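Putative 3-hydroxybutyryl-CoA dehydratase (Rhodopseudomonas palustris, PDB 3HIN) probably catalyses the reversible removal of water from 3-hydroxyacyl-CoA thioesters. Local coordinates at residues Leu27-Asn32 / Ala46-Cys51; Arg131-Ser136 / Tyr177-Gly182; Ile148-Gly153 / Asp169-Gly174. One frame throughout, in Å; residues are numbered along the deposited sequence.

Contact 1: Leu27-Asn32 / Ala46-Cys51; sequences LTIGLN and AALKDC
Ile-29 meets helix 46-51 with both of its branches. The longer one ends in CD1, which reaches CB of Cys-51 at 3.9 Å, while the methyl CG2 meets CD1 of Leu-48 at 4.2 Å. CD1 of the isoleucine stands anti to CA about the CB-CG1 bond (chi2 176°), which carries it out from the strand toward the helix. Leu-48 starts out pointing past the strand rather than at it, but its end swings in and crosses Ile-29 at about a right angle. Two residues earlier on the strand, CD2 of Leu-27 rests 4.0 Å from the backbone O of the same Cys-51, a van der Waals contact of a methyl group with a carbonyl.

The helix segment runs almost exactly antiparallel to strand 27-31, at 176°, with the two axes 10.6 Å apart. Backbone bonds from Leu-27 and Ile-29 to Ala-61, Val-63 and His-65 tie the strand into its sheet and so fix where these side chains leave it. Val-98 of helix 85-103 packs on Leu-48, and Val-20 of strand 18-23 on Cys-51. The two segments belong to the beta-alpha-beta unit formed by strand 26-31, helix 42-51 and strand 61-66. Across the interface the meeting groups are aliphatic apart from the Cys-51 carbonyl, which implies that side-chain shape and burial, rather than directional polar bonds, seat this helix on its strand.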
ATOM      1  N   LEU A  27     -10.340  32.067  -8.621  1.00 36.92           N
ATOM      2  CA  LEU A  27     -10.524  31.396  -9.905  1.00 36.38           C
ATOM      3  C   LEU A  27     -11.730  30.483  -9.785  1.00 36.94           C
ATOM      4  O   LEU A  27     -11.731  29.544  -8.981  1.00 36.57           O
ATOM      5  CB  LEU A  27      -9.294  30.596 -10.249  1.00 36.19           C
ATOM      6  CG  LEU A  27      -9.257  29.883 -11.613  1.00 37.85           C
ATOM      7  CD1 LEU A  27      -9.086  30.899 -12.747  1.00 37.33           C
ATOM      8  CD2 LEU A  27      -8.202  28.805 -11.634  1.00 37.38           C
ATOM      9  N   THR A  28     -12.785  30.780 -10.530  1.00 36.55           N
ATOM     10  CA  THR A  28     -13.923  29.917 -10.455  1.00 36.17           C
ATOM     11  C   THR A  28     -14.002  29.000 -11.641  1.00 36.63           C
ATOM     12  O   THR A  28     -13.818  29.460 -12.783  1.00 38.37           O
ATOM     13  CB  THR A  28     -15.242  30.696 -10.269  1.00 36.49           C
ATOM     14  OG1 THR A  28     -15.587  31.384 -11.472  1.00 35.60           O
ATOM     15  CG2 THR A  28     -15.089  31.653  -9.047  1.00 32.44           C
ATOM     16  N   ILE A  29     -14.333  27.736 -11.376  1.00 34.69           N
ATOM     17  CA  ILE A  29     -14.285  26.696 -12.383  1.00 34.39           C
ATOM     18  C   ILE A  29     -15.595  25.917 -12.446  1.00 34.29           C
ATOM     19  O   ILE A  29     -15.850  25.033 -11.621  1.00 34.50           O
ATOM     20  CB  ILE A  29     -13.173  25.691 -12.081  1.00 33.67           C
ATOM     21  CG1 ILE A  29     -11.798  26.345 -12.143  1.00 32.50           C
ATOM     22  CG2 ILE A  29     -13.225  24.572 -13.129  1.00 34.02           C
ATOM     23  CD1 ILE A  29     -10.610  25.363 -11.736  1.00 34.97           C
ATOM     24  N   GLY A  30     -16.416  26.193 -13.445  1.00 32.79           N
ATOM     25  CA  GLY A  30     -17.731  25.572 -13.452  1.00 33.09           C
ATOM     26  C   GLY A  30     -17.809  24.406 -14.377  1.00 32.43           C
ATOM     27  O   GLY A  30     -17.493  24.543 -15.530  1.00 33.47           O
ATOM     28  N   LEU A  31     -18.184  23.242 -13.858  1.00 34.06           N
ATOM     29  CA  LEU A  31     -18.328  22.046 -14.677  1.00 32.81           C
ATOM     30  C   LEU A  31     -19.570  22.279 -15.545  1.00 33.82           C
ATOM     31  O   LEU A  31     -20.666  22.578 -15.033  1.00 32.77           O
ATOM     32  CB  LEU A  31     -18.561  20.819 -13.796  1.00 33.51           C
ATOM     33  CG  LEU A  31     -17.345  20.089 -13.180  1.00 33.87           C
ATOM     34  CD1 LEU A  31     -16.098  20.922 -12.933  1.00 34.12           C
ATOM     35  CD2 LEU A  31     -17.764  19.308 -11.965  1.00 33.98           C
ATOM     36  N   ASN A  32     -19.377  22.113 -16.850  1.00 33.25           N
ATOM     37  CA  ASN A  32     -20.305  22.613 -17.806  1.00 34.72           C
ATOM     38  C   ASN A  32     -20.675  21.548 -18.851  1.00 34.61           C
ATOM     39  O   ASN A  32     -20.457  21.758 -20.024  1.00 35.23           O
ATOM     40  CB  ASN A  32     -19.716  23.856 -18.473  1.00 34.21           C
ATOM     41  CG  ASN A  32     -20.727  24.571 -19.375  1.00 37.35           C
ATOM     42  OD1 ASN A  32     -21.927  24.582 -19.096  1.00 35.07           O
ATOM     43  ND2 ASN A  32     -20.236  25.151 -20.479  1.00 40.79           N
ATOM     44  N   ALA A  46      -8.919  16.766 -18.742  1.00 31.71           N
ATOM     45  CA  ALA A  46      -7.708  17.419 -19.276  1.00 31.17           C
ATOM     46  C   ALA A  46      -7.793  18.944 -19.201  1.00 31.43           C
ATOM     47  O   ALA A  46      -6.820  19.621 -18.815  1.00 31.36           O
ATOM     48  CB  ALA A  46      -7.411  16.957 -20.675  1.00 31.56           C
ATOM     49  N   ALA A  47      -8.960  19.491 -19.545  1.00 30.23           N
ATOM     50  CA  ALA A  47      -9.207  20.936 -19.424  1.00 30.41           C
ATOM     51  C   ALA A  47      -9.060  21.356 -17.981  1.00 31.42           C
ATOM     52  O   ALA A  47      -8.525  22.406 -17.750  1.00 31.29           O
ATOM     53  CB  ALA A  47     -10.616  21.341 -19.904  1.00 27.70           C
ATOM     54  N   LEU A  48      -9.607  20.563 -17.055  1.00 31.95           N
ATOM     55  CA  LEU A  48      -9.455  20.782 -15.611  1.00 33.75           C
ATOM     56  C   LEU A  48      -7.986  20.834 -15.142  1.00 34.04           C
ATOM     57  O   LEU A  48      -7.566  21.766 -14.509  1.00 35.62           O
ATOM     58  CB  LEU A  48     -10.187  19.671 -14.837  1.00 33.30           C
ATOM     59  CG  LEU A  48     -10.237  19.795 -13.316  1.00 30.83           C
ATOM     60  CD1 LEU A  48     -10.759  21.209 -12.939  1.00 28.75           C
ATOM     61  CD2 LEU A  48     -11.141  18.688 -12.630  1.00 29.02           C
ATOM     62  N   LYS A  49      -7.211  19.836 -15.478  1.00 34.81           N
ATOM     63  CA  LYS A  49      -5.816  19.834 -15.158  1.00 35.40           C
ATOM     64  C   LYS A  49      -5.122  21.118 -15.639  1.00 36.05           C
ATOM     65  O   LYS A  49      -4.321  21.718 -14.908  1.00 33.57           O
ATOM     66  CB  LYS A  49      -5.206  18.638 -15.845  1.00 36.71           C
ATOM     67  CG  LYS A  49      -3.782  18.323 -15.481  1.00 38.64           C
ATOM     68  CD  LYS A  49      -3.402  17.005 -16.189  1.00 40.70           C
ATOM     69  CE  LYS A  49      -1.938  16.975 -16.555  1.00 46.88           C
ATOM     70  NZ  LYS A  49      -1.234  16.313 -15.408  1.00 47.43           N
ATOM     71  N   ASP A  50      -5.438  21.513 -16.873  1.00 36.35           N
ATOM     72  CA  ASP A  50      -4.940  22.755 -17.448  1.00 37.96           C
ATOM     73  C   ASP A  50      -5.254  23.958 -16.589  1.00 37.40           C
ATOM     74  O   ASP A  50      -4.362  24.744 -16.328  1.00 36.09           O
ATOM     75  CB  ASP A  50      -5.512  23.002 -18.849  1.00 39.76           C
ATOM     76  CG  ASP A  50      -4.766  22.248 -19.939  1.00 44.32           C
ATOM     77  OD1 ASP A  50      -3.795  21.508 -19.580  1.00 49.10           O
ATOM     78  OD2 ASP A  50      -5.162  22.376 -21.147  1.00 52.87           O
ATOM     79  N   CYS A  51      -6.510  24.112 -16.162  1.00 37.81           N
ATOM     80  CA  CYS A  51      -6.870  25.283 -15.344  1.00 38.63           C
ATOM     81  C   CYS A  51      -6.062  25.313 -14.053  1.00 38.46           C
ATOM     82  O   CYS A  51      -5.724  26.372 -13.588  1.00 38.51           O
ATOM     83  CB  CYS A  51      -8.304  25.217 -14.903  1.00 38.33           C
ATOM     84  SG  CYS A  51      -9.397  25.531 -16.180  1.00 43.99           S
TER

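Contact 2: Arg131-Ser136 / Tyr177-Gly182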
ATOM      1  N   ARG A 131     -15.590  21.452   1.217  1.00 34.34           N
ATOM      2  CA  ARG A 131     -16.772  21.219   0.403  1.00 33.30           C
ATOM      3  C   ARG A 131     -17.860  21.983   1.132  1.00 34.34           C
ATOM      4  O   ARG A 131     -17.894  21.982   2.398  1.00 35.46           O
ATOM      5  CB  ARG A 131     -17.080  19.689   0.332  1.00 33.08           C
ATOM      6  CG  ARG A 131     -16.186  18.841  -0.590  1.00 33.95           C
ATOM      7  CD  ARG A 131     -16.086  17.347  -0.146  1.00 29.96           C
ATOM      8  NE  ARG A 131     -15.415  17.310   1.162  1.00 30.42           N
ATOM      9  CZ  ARG A 131     -14.106  17.539   1.336  1.00 34.34           C
ATOM     10  NH1 ARG A 131     -13.582  17.592   2.594  1.00 30.08           N
ATOM     11  NH2 ARG A 131     -13.289  17.710   0.286  1.00 32.43           N
ATOM     12  N   VAL A 132     -18.739  22.643   0.354  1.00 32.57           N
ATOM     13  CA  VAL A 132     -19.935  23.279   0.853  1.00 33.84           C
ATOM     14  C   VAL A 132     -21.076  22.604   0.101  1.00 34.08           C
ATOM     15  O   VAL A 132     -21.044  22.527  -1.159  1.00 34.35           O
ATOM     16  CB  VAL A 132     -19.979  24.793   0.565  1.00 34.25           C
ATOM     17  CG1 VAL A 132     -21.143  25.383   1.298  1.00 36.71           C
ATOM     18  CG2 VAL A 132     -18.723  25.470   1.009  1.00 34.96           C
ATOM     19  N   ALA A 133     -22.030  22.079   0.861  1.00 32.50           N
ATOM     20  CA  ALA A 133     -23.149  21.353   0.300  1.00 34.52           C
ATOM     21  C   ALA A 133     -24.458  22.123   0.512  1.00 35.07           C
ATOM     22  O   ALA A 133     -24.800  22.464   1.660  1.00 34.41           O
ATOM     23  CB  ALA A 133     -23.238  19.937   0.868  1.00 33.30           C
ATOM     24  N   GLU A 134     -25.131  22.444  -0.619  1.00 34.50           N
ATOM     25  CA  GLU A 134     -26.566  22.829  -0.667  1.00 35.52           C
ATOM     26  C   GLU A 134     -27.511  21.685  -0.267  1.00 35.01           C
ATOM     27  O   GLU A 134     -27.123  20.519  -0.382  1.00 33.99           O
ATOM     28  CB  GLU A 134     -26.945  23.152  -2.129  1.00 37.21           C
ATOM     29  CG  GLU A 134     -26.977  24.544  -2.415  1.00 39.46           C
ATOM     30  CD  GLU A 134     -27.159  24.864  -3.884  1.00 39.70           C
ATOM     31  OE1 GLU A 134     -28.128  24.433  -4.562  1.00 35.98           O
ATOM     32  OE2 GLU A 134     -26.309  25.645  -4.305  1.00 41.37           O
ATOM     33  N   ALA A 135     -28.769  21.984   0.107  1.00 34.30           N
ATOM     34  CA  ALA A 135     -29.658  20.910   0.530  1.00 34.83           C
ATOM     35  C   ALA A 135     -29.830  19.782  -0.508  1.00 35.51           C
ATOM     36  O   ALA A 135     -30.054  18.637  -0.126  1.00 35.44           O
ATOM     37  CB  ALA A 135     -31.012  21.456   0.903  1.00 36.64           C
ATOM     38  N   SER A 136     -29.747  20.099  -1.811  1.00 34.94           N
ATOM     39  CA  SER A 136     -30.076  19.126  -2.873  1.00 34.61           C
ATOM     40  C   SER A 136     -28.922  18.125  -3.128  1.00 34.00           C
ATOM     41  O   SER A 136     -29.098  17.122  -3.839  1.00 34.58           O
ATOM     42  CB  SER A 136     -30.379  19.868  -4.179  1.00 35.01           C
ATOM     43  OG  SER A 136     -29.163  20.535  -4.580  1.00 37.00           O
ATOM     44  N   TYR A 177     -26.659   9.217   0.555  1.00 37.49           N
ATOM     45  CA  TYR A 177     -26.708  10.158   1.644  1.00 37.15           C
ATOM     46  C   TYR A 177     -27.170  11.539   1.110  1.00 38.27           C
ATOM     47  O   TYR A 177     -26.697  12.011   0.056  1.00 38.95           O
ATOM     48  CB  TYR A 177     -25.311  10.252   2.236  1.00 37.01           C
ATOM     49  CG  TYR A 177     -24.886   9.042   3.138  1.00 36.23           C
ATOM     50  CD1 TYR A 177     -25.520   8.807   4.359  1.00 41.03           C
ATOM     51  CD2 TYR A 177     -23.887   8.175   2.779  1.00 31.53           C
ATOM     52  CE1 TYR A 177     -25.135   7.748   5.221  1.00 38.62           C
ATOM     53  CE2 TYR A 177     -23.507   7.095   3.606  1.00 32.86           C
ATOM     54  CZ  TYR A 177     -24.136   6.902   4.834  1.00 35.99           C
ATOM     55  OH  TYR A 177     -23.835   5.877   5.672  1.00 32.20           O
ATOM     56  N   SER A 178     -28.085  12.195   1.815  1.00 37.06           N
ATOM     57  CA  SER A 178     -28.387  13.581   1.524  1.00 37.49           C
ATOM     58  C   SER A 178     -27.274  14.532   2.004  1.00 36.71           C
ATOM     59  O   SER A 178     -26.345  14.162   2.737  1.00 33.75           O
ATOM     60  CB  SER A 178     -29.735  14.000   2.223  1.00 39.22           C
ATOM     61  OG  SER A 178     -29.635  13.764   3.635  1.00 40.22           O
ATOM     62  N   ALA A 179     -27.424  15.797   1.615  1.00 37.11           N
ATOM     63  CA  ALA A 179     -26.535  16.841   2.095  1.00 36.91           C
ATOM     64  C   ALA A 179     -26.599  16.937   3.652  1.00 36.76           C
ATOM     65  O   ALA A 179     -25.581  17.043   4.300  1.00 35.25           O
ATOM     66  CB  ALA A 179     -26.948  18.117   1.467  1.00 36.34           C
ATOM     67  N   ALA A 180     -27.807  16.911   4.220  1.00 36.95           N
ATOM     68  CA  ALA A 180     -27.982  16.925   5.705  1.00 37.18           C
ATOM     69  C   ALA A 180     -27.289  15.744   6.409  1.00 38.08           C
ATOM     70  O   ALA A 180     -26.490  15.941   7.296  1.00 36.44           O
ATOM     71  CB  ALA A 180     -29.446  16.970   6.078  1.00 36.99           C
ATOM     72  N   GLU A 181     -27.614  14.518   6.020  1.00 38.98           N
ATOM     73  CA  GLU A 181     -26.821  13.388   6.486  1.00 40.11           C
ATOM     74  C   GLU A 181     -25.316  13.588   6.267  1.00 40.34           C
ATOM     75  O   GLU A 181     -24.506  13.279   7.138  1.00 41.17           O
ATOM     76  CB  GLU A 181     -27.256  12.141   5.767  1.00 40.41           C
ATOM     77  CG  GLU A 181     -28.702  11.809   6.039  1.00 45.95           C
ATOM     78  CD  GLU A 181     -29.152  10.583   5.252  1.00 52.92           C
ATOM     79  OE1 GLU A 181     -29.533  10.739   4.070  1.00 54.38           O
ATOM     80  OE2 GLU A 181     -29.104   9.463   5.820  1.00 55.43           O
ATOM     81  N   GLY A 182     -24.931  14.128   5.119  1.00 39.28           N
ATOM     82  CA  GLY A 182     -23.514  14.107   4.767  1.00 39.08           C
ATOM     83  C   GLY A 182     -22.650  15.017   5.613  1.00 40.04           C
ATOM     84  O   GLY A 182     -21.508  14.679   5.944  1.00 37.99           O
TER
HETATM   85  O   HOH W   1     -30.035  17.788   2.642  1.00 39.00           O
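The peptide carbonyls of Glu-134 and Ala-135 converge on the methyl group of Ala-179: CB lies 3.5 Å from Ala-135 O and 3.0 Å from Glu-134 O, the latter a short distance that may be imprecise. The same methyl meets CB of Ala-133 at 4.2 Å, so Ala-179 touches both the backbone and a side chain of segment 131-136. A further flat group, the carboxylate of Glu-181, is met from above its plane by Ser-178 N, which lies 39° out of it. That bond to OE1 is 3.0 Å long and practically straight. In return, Glu-181 N donates to Ser-178 OG at 3.2 Å.

A water joins the two segments beside the alanine, donating to Ala-135 O and accepting from Ala-180 N, both at 2.9 Å; it thus serves an amide of the first helical turn. Leu-191 of strand 190-192 also touches Ala-179, and the carboxylate of Glu-134 is taken up by the backbone N of Ala-197. The reciprocal Ser-178 and Glu-181 bonds make a capping box, which starts helix 179-185 beside segment 131-136, which lies on strand 130-134, a member of the main sheet of this crotonase fold.

Contact 3: Ile148-Gly153 / Asp169-Gly174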
ATOM      1  N   ILE A 148     -17.755  -2.793 -10.516  1.00 47.16           N
ATOM      2  CA  ILE A 148     -16.466  -2.123 -10.565  1.00 46.58           C
ATOM      3  C   ILE A 148     -16.090  -1.267  -9.337  1.00 46.14           C
ATOM      4  O   ILE A 148     -16.963  -0.674  -8.697  1.00 46.71           O
ATOM      5  CB  ILE A 148     -16.293  -1.295 -11.830  1.00 46.21           C
ATOM      6  CG1 ILE A 148     -17.234  -0.101 -11.856  1.00 43.42           C
ATOM      7  CG2 ILE A 148     -16.379  -2.193 -13.164  1.00 50.26           C
ATOM      8  CD1 ILE A 148     -16.535   1.121 -12.464  1.00 45.52           C
ATOM      9  N   PHE A 149     -14.792  -1.203  -9.066  1.00 43.69           N
ATOM     10  CA  PHE A 149     -14.208  -0.437  -7.929  1.00 42.93           C
ATOM     11  C   PHE A 149     -13.991   1.023  -8.378  1.00 41.74           C
ATOM     12  O   PHE A 149     -14.192   1.327  -9.546  1.00 44.39           O
ATOM     13  CB  PHE A 149     -12.871  -1.104  -7.562  1.00 41.58           C
ATOM     14  CG  PHE A 149     -12.333  -0.745  -6.207  1.00 38.84           C
ATOM     15  CD1 PHE A 149     -13.049  -1.021  -5.043  1.00 40.66           C
ATOM     16  CD2 PHE A 149     -11.087  -0.200  -6.086  1.00 42.34           C
ATOM     17  CE1 PHE A 149     -12.525  -0.690  -3.742  1.00 34.64           C
ATOM     18  CE2 PHE A 149     -10.529   0.091  -4.801  1.00 37.32           C
ATOM     19  CZ  PHE A 149     -11.280  -0.143  -3.648  1.00 40.61           C
ATOM     20  N   VAL A 150     -13.642   1.924  -7.479  1.00 40.53           N
ATOM     21  CA  VAL A 150     -13.338   3.346  -7.797  1.00 37.81           C
ATOM     22  C   VAL A 150     -11.916   3.420  -8.362  1.00 38.04           C
ATOM     23  O   VAL A 150     -11.056   2.613  -7.973  1.00 39.30           O
ATOM     24  CB  VAL A 150     -13.409   4.233  -6.531  1.00 38.36           C
ATOM     25  CG1 VAL A 150     -14.820   4.458  -6.079  1.00 34.79           C
ATOM     26  CG2 VAL A 150     -12.605   3.635  -5.334  1.00 37.86           C
ATOM     27  N   GLY A 151     -11.652   4.354  -9.278  1.00 36.14           N
ATOM     28  CA  GLY A 151     -10.332   4.513  -9.879  1.00 35.12           C
ATOM     29  C   GLY A 151      -9.864   5.927  -9.894  1.00 34.93           C
ATOM     30  O   GLY A 151      -8.928   6.246 -10.640  1.00 35.92           O
ATOM     31  N   GLY A 152     -10.513   6.777  -9.080  1.00 34.93           N
ATOM     32  CA  GLY A 152     -10.286   8.203  -9.097  1.00 35.09           C
ATOM     33  C   GLY A 152      -9.825   8.750  -7.757  1.00 35.17           C
ATOM     34  O   GLY A 152     -10.032   9.958  -7.432  1.00 36.08           O
ATOM     35  N   GLY A 153      -9.242   7.880  -6.938  1.00 34.02           N
ATOM     36  CA  GLY A 153      -8.692   8.371  -5.674  1.00 34.94           C
ATOM     37  C   GLY A 153      -9.664   8.185  -4.524  1.00 34.64           C
ATOM     38  O   GLY A 153      -9.277   8.361  -3.383  1.00 35.04           O
ATOM     39  N   ASP A 169     -19.998   0.205   3.167  1.00 31.43           N
ATOM     40  CA  ASP A 169     -21.456   0.042   3.062  1.00 33.18           C
ATOM     41  C   ASP A 169     -22.006   0.703   1.811  1.00 32.32           C
ATOM     42  O   ASP A 169     -22.799   0.075   1.107  1.00 33.86           O
ATOM     43  CB  ASP A 169     -22.121   0.539   4.362  1.00 33.01           C
ATOM     44  CG  ASP A 169     -23.593   0.770   4.234  1.00 36.56           C
ATOM     45  OD1 ASP A 169     -24.309  -0.102   3.691  1.00 36.88           O
ATOM     46  OD2 ASP A 169     -24.045   1.821   4.761  1.00 37.27           O
ATOM     47  N   MET A 170     -21.598   1.934   1.515  1.00 32.52           N
ATOM     48  CA  MET A 170     -22.042   2.668   0.268  1.00 32.66           C
ATOM     49  C   MET A 170     -21.762   1.826  -1.006  1.00 33.66           C
ATOM     50  O   MET A 170     -22.631   1.689  -1.869  1.00 35.19           O
ATOM     51  CB  MET A 170     -21.280   4.004   0.092  1.00 31.23           C
ATOM     52  CG  MET A 170     -21.748   5.096   0.882  1.00 29.88           C
ATOM     53  SD  MET A 170     -20.700   6.468   0.803  1.00 23.00           S
ATOM     54  CE  MET A 170     -21.629   7.304  -0.522  1.00 28.24           C
ATOM     55  N   MET A 171     -20.558   1.262  -1.091  1.00 32.83           N
ATOM     56  CA  MET A 171     -20.146   0.433  -2.232  1.00 33.18           C
ATOM     57  C   MET A 171     -20.877  -0.893  -2.293  1.00 32.75           C
ATOM     58  O   MET A 171     -21.308  -1.317  -3.379  1.00 32.18           O
ATOM     59  CB  MET A 171     -18.614   0.242  -2.246  1.00 30.88           C
ATOM     60  CG  MET A 171     -17.876   1.563  -2.188  1.00 35.71           C
ATOM     61  SD  MET A 171     -16.090   1.346  -2.497  1.00 34.11           S
ATOM     62  CE  MET A 171     -16.340   1.042  -4.263  1.00 33.25           C
ATOM     63  N   LEU A 172     -21.080  -1.560  -1.149  1.00 31.02           N
ATOM     64  CA  LEU A 172     -21.721  -2.854  -1.237  1.00 29.81           C
ATOM     65  C   LEU A 172     -23.227  -2.796  -1.511  1.00 30.46           C
ATOM     66  O   LEU A 172     -23.793  -3.788  -2.038  1.00 30.44           O
ATOM     67  CB  LEU A 172     -21.499  -3.653   0.051  1.00 29.77           C
ATOM     68  CG  LEU A 172     -20.031  -4.041   0.295  1.00 34.14           C
ATOM     69  CD1 LEU A 172     -19.919  -4.455   1.757  1.00 28.39           C
ATOM     70  CD2 LEU A 172     -19.728  -5.175  -0.646  1.00 32.24           C
ATOM     71  N   THR A 173     -23.882  -1.700  -1.112  1.00 29.75           N
ATOM     72  CA  THR A 173     -25.339  -1.620  -1.104  1.00 31.34           C
ATOM     73  C   THR A 173     -25.931  -0.529  -1.971  1.00 32.33           C
ATOM     74  O   THR A 173     -27.152  -0.523  -2.164  1.00 32.12           O
ATOM     75  CB  THR A 173     -25.964  -1.377   0.323  1.00 30.80           C
ATOM     76  OG1 THR A 173     -25.578  -0.076   0.782  1.00 31.64           O
ATOM     77  CG2 THR A 173     -25.478  -2.444   1.323  1.00 31.00           C
ATOM     78  N   GLY A 174     -25.099   0.406  -2.418  1.00 32.88           N
ATOM     79  CA  GLY A 174     -25.557   1.576  -3.196  1.00 34.58           C
ATOM     80  C   GLY A 174     -26.203   2.631  -2.311  1.00 36.70           C
ATOM     81  O   GLY A 174     -27.059   3.398  -2.790  1.00 36.96           O
TER
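Met-171 reaches from helix 169-173 to Phe-149 and Val-150 in the loop opposite, and its outer end does the touching. CB points at the loop. From there CG lies anti to the carbonyl carbon (chi1 -53°) and the chain stays extended through CG to SD, spanning the gap between the backbones, whose nearest CA atoms, those of Phe-149 and Met-171, are still 8.3 Å apart. SD stands 5.2 Å from the centroid of the Phe-149 ring and 52° off the ring normal, an oblique Met-aromatic contact. At SD the chain bends (chi3 73°), turning the terminal methyl so that it touches both loop side chains: CE comes to 4.0 Å from CD1 of Phe-149 and to 4.2 Å from CG1 of Val-150. The methionine crosses the valine at about a right angle. Val-150 in turn places its other methyl, CG2, over one face of the phenylalanine ring, 4.1 Å above the plane and displaced toward the rim, so the two loop residues brace each other as well.

Around this cluster Leu-141 packs on Met-171, and Ser-155 of helix 154-162 touches both Phe-149 and Val-150. Further along the loop, Gly-151 O is bonded by Ser-92 OG, and Gly-152 N donates to Glu-123 OE2. Gly-153 takes the N-cap position of helix 154-162. All three residues that meet here also touch a crystal neighbour, so the lattice may influence their conformation. With a thioether, a phenyl ring and a branched aliphatic group as partners, the contact rests on dispersion, with a probably weak sulfur-aromatic component, and has little directional demand of its own.

From the N terminus, contact 1 comes first: it closes the short loop from strand 26-31 to helix 42-51 before the chain goes on to strand 61-66. Contacts 2 and 3 follow later and do not cross it. Contact 2 opens at segment 131-136 and closes at strand 177-178 and helix 179-185; contact 3, joining the loop at 148-153 to helix 164-173, lies wholly within that interval. Contacts 1 and 2 reach the same six-stranded sheet, with centres about 23 Å apart. Contacts 2 and 3 touch directly, Tyr-177 CE2 lying 3.8 Å from Met-170 CG, where helix 164-173 gives way to strand 177-178.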